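Local coordinates for rutinosidase (Aspergillus niger, PDB 6I1A), which hydrolyses glycosidic bonds as a secreted rutinosidase of glycosyl hydrolase family 5, probably also acting on the beta-1,3-glucans of cell walls, at residues F263-Y268 against V299-W304. Numbering follows the deposited sequence.
Sequences FDTHHY and VFVGEW. With EDO (1,2-ethanediol), chain H.
Glu303 lays its aliphatic chain over one face of the His266 imidazole, with CG 3.7 Å from the ring centroid and nearly on the ring normal, a CH-pi contact. Its carboxylate continues the overlap, stacked at only 21° to the imidazole plane. Extended beyond CG (chi2 -173°), the glutamate also reaches Tyr268, two residues beyond His266: the hydroxyl OH of Tyr268 donates to Glu303 OE1 at 2.6 Å, meeting the carboxylate on its anti side, which, with the salt bridge from OE2 to Arg92, should hold the carboxylate's rotation. The tyrosine ring, steeply inclined to that carboxylate, rests one face on CA of Trp304.

On the same side of the sheet, His266 NE2 donates to Asp264 OD2 at 2.9 Å, from above the carboxylate plane, while ND1 is bonded to Glu194. Arg92 bridges to Asp264 OD2 as well, so one guanidinium joins the two acids. Asp264, with CG turned anti to its backbone N (chi1 172°), brings OD1 to the amide N of Gly302 in a weak, bent bond of 2.9 Å.

The main chains run parallel: Phe300 N to Phe263 O (2.8 Å), Thr265 N to Phe300 O and His267 N to Glu303 O join them, and the register slips by one residue at Gly302, the mark of a beta bulge. On the other face, which carries Thr265, Val299 and Val301, OG1 of Thr265 lies 3.5 Å from CG2 of Val301.

These are neighbouring strands of the TIM barrel of clan GH-A, where the nucleophile is a glutamate on the seventh strand, a place with which the position of Glu303 is consistent. Helix 280-290 makes the beta-alpha-beta crossover between them, with strands 239-241 and 334-337 flanking the pair.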
loop_
_atom_site.group_PDB
_atom_site.type_symbol
_atom_site.label_atom_id
_atom_site.label_comp_id
_atom_site.label_asym_id
_atom_site.label_seq_id
_atom_site.Cartn_x
_atom_site.Cartn_y
_atom_site.Cartn_z
ATOM N N PHE A 263 -14.177 -9.039 12.448
ATOM C CA PHE A 263 -13.885 -8.221 11.272
ATOM C C PHE A 263 -13.933 -9.056 9.993
ATOM O O PHE A 263 -13.515 -10.212 10.026
ATOM C CB PHE A 263 -12.512 -7.577 11.394
ATOM C CG PHE A 263 -12.428 -6.496 12.420
ATOM C CD1 PHE A 263 -12.985 -5.268 12.154
ATOM C CD2 PHE A 263 -11.593 -6.648 13.515
ATOM C CE1 PHE A 263 -12.880 -4.228 13.068
ATOM C CE2 PHE A 263 -11.471 -5.617 14.441
ATOM C CZ PHE A 263 -12.106 -4.393 14.187
ATOM N N ASP A 264 -14.383 -8.439 8.921
ATOM C CA ASP A 264 -14.338 -9.046 7.564
ATOM C C ASP A 264 -13.323 -8.257 6.759
ATOM O O ASP A 264 -13.529 -7.047 6.466
ATOM C CB ASP A 264 -15.694 -8.934 6.906
ATOM C CG ASP A 264 -15.730 -9.354 5.451
ATOM O OD1 ASP A 264 -14.696 -9.886 4.997
ATOM O OD2 ASP A 264 -16.788 -9.218 4.747
ATOM N N THR A 265 -12.183 -8.858 6.444
ATOM C CA THR A 265 -11.184 -8.245 5.575
ATOM C C THR A 265 -11.297 -8.755 4.146
ATOM O O THR A 265 -11.662 -9.917 3.952
ATOM C CB THR A 265 -9.767 -8.460 6.106
ATOM O OG1 THR A 265 -9.579 -9.874 6.270
ATOM C CG2 THR A 265 -9.526 -7.702 7.396
ATOM N N HIS A 266 -11.089 -7.865 3.195
ATOM C CA HIS A 266 -11.190 -8.238 1.764
ATOM C C HIS A 266 -9.817 -8.041 1.149
ATOM O O HIS A 266 -9.282 -6.938 1.214
ATOM C CB HIS A 266 -12.206 -7.350 1.029
ATOM C CG HIS A 266 -13.602 -7.581 1.450
ATOM N ND1 HIS A 266 -14.675 -6.894 0.874
ATOM C CD2 HIS A 266 -14.131 -8.421 2.356
ATOM C CE1 HIS A 266 -15.803 -7.308 1.449
ATOM N NE2 HIS A 266 -15.513 -8.241 2.391
ATOM N N HIS A 267 -9.232 -9.090 0.592
ATOM C CA HIS A 267 -7.858 -9.025 0.028
ATOM C C HIS A 267 -7.862 -9.464 -1.427
ATOM O O HIS A 267 -8.139 -10.653 -1.697
ATOM C CB HIS A 267 -6.905 -9.942 0.850
ATOM C CG HIS A 267 -6.739 -9.511 2.264
ATOM N ND1 HIS A 267 -6.436 -8.223 2.618
ATOM C CD2 HIS A 267 -6.868 -10.237 3.403
ATOM C CE1 HIS A 267 -6.339 -8.184 3.958
ATOM N NE2 HIS A 267 -6.620 -9.392 4.470
ATOM N N TYR A 268 -7.525 -8.540 -2.300
ATOM C CA TYR A 268 -7.454 -8.771 -3.745
ATOM C C TYR A 268 -6.129 -8.310 -4.288
ATOM O O TYR A 268 -5.394 -7.530 -3.674
ATOM C CB TYR A 268 -8.619 -8.040 -4.433
ATOM C CG TYR A 268 -9.974 -8.643 -4.186
ATOM C CD1 TYR A 268 -10.323 -9.836 -4.784
ATOM C CD2 TYR A 268 -10.907 -8.038 -3.345
ATOM C CE1 TYR A 268 -11.585 -10.389 -4.653
ATOM C CE2 TYR A 268 -12.180 -8.573 -3.232
ATOM C CZ TYR A 268 -12.506 -9.743 -3.867
ATOM O OH TYR A 268 -13.818 -10.215 -3.810
ATOM N N VAL A 299 -10.746 -12.157 13.024
ATOM C CA VAL A 299 -10.790 -11.694 11.632
ATOM C C VAL A 299 -11.193 -12.873 10.748
ATOM O O VAL A 299 -10.716 -13.978 10.927
ATOM C CB VAL A 299 -9.437 -11.119 11.207
ATOM C CG1 VAL A 299 -9.359 -10.786 9.704
ATOM C CG2 VAL A 299 -9.118 -9.883 12.045
ATOM N N PHE A 300 -12.029 -12.602 9.781
ATOM C CA PHE A 300 -12.387 -13.553 8.707
ATOM C C PHE A 300 -12.143 -12.863 7.360
ATOM O O PHE A 300 -12.538 -11.718 7.203
ATOM C CB PHE A 300 -13.843 -13.941 8.848
ATOM C CG PHE A 300 -14.370 -14.991 7.906
ATOM C CD1 PHE A 300 -13.995 -16.320 8.072
ATOM C CD2 PHE A 300 -15.216 -14.684 6.854
ATOM C CE1 PHE A 300 -14.468 -17.315 7.210
ATOM C CE2 PHE A 300 -15.691 -15.654 5.989
ATOM C CZ PHE A 300 -15.341 -16.972 6.205
ATOM N N VAL A 301 -11.508 -13.546 6.407
ATOM C CA VAL A 301 -11.183 -12.949 5.106
ATOM C C VAL A 301 -12.394 -13.202 4.228
ATOM O O VAL A 301 -12.479 -14.234 3.515
ATOM C CB VAL A 301 -9.868 -13.490 4.527
ATOM C CG1 VAL A 301 -9.608 -12.885 3.164
ATOM C CG2 VAL A 301 -8.743 -13.166 5.478
ATOM N N GLY A 302 -13.410 -12.346 4.331
ATOM C CA GLY A 302 -14.694 -12.633 3.678
ATOM C C GLY A 302 -14.717 -12.532 2.171
ATOM O O GLY A 302 -15.733 -12.989 1.582
ATOM N N GLU A 303 -13.733 -11.919 1.569
ATOM C CA GLU A 303 -13.603 -11.913 0.103
ATOM C C GLU A 303 -12.113 -11.960 -0.217
ATOM O O GLU A 303 -11.317 -11.204 0.367
ATOM C CB GLU A 303 -14.156 -10.681 -0.582
ATOM C CG GLU A 303 -15.643 -10.506 -0.464
ATOM C CD GLU A 303 -16.181 -9.368 -1.307
ATOM O OE1 GLU A 303 -15.485 -8.890 -2.275
ATOM O OE2 GLU A 303 -17.292 -8.872 -0.993
ATOM N N TRP A 304 -11.790 -12.752 -1.240
ATOM C CA TRP A 304 -10.456 -12.802 -1.877
ATOM C C TRP A 304 -10.580 -13.592 -3.155
ATOM O O TRP A 304 -11.566 -14.320 -3.380
ATOM C CB TRP A 304 -9.387 -13.401 -0.938
ATOM C CG TRP A 304 -9.511 -14.888 -0.760
ATOM C CD1 TRP A 304 -10.485 -15.609 -0.148
ATOM C CD2 TRP A 304 -8.566 -15.863 -1.281
ATOM N NE1 TRP A 304 -10.185 -16.954 -0.196
ATOM C CE2 TRP A 304 -9.026 -17.140 -0.892
ATOM C CE3 TRP A 304 -7.374 -15.744 -2.009
ATOM C CZ2 TRP A 304 -8.293 -18.289 -1.189
ATOM C CZ3 TRP A 304 -6.648 -16.893 -2.294
ATOM C CH2 TRP A 304 -7.145 -18.119 -1.890
HETATM C C1 EDO H . -10.977 -3.962 9.268
HETATM O O1 EDO H . -10.693 -2.651 8.886
HETATM C C2 EDO H . -11.518 -4.674 8.099
HETATM O O2 EDO H . -12.768 -5.106 8.333
#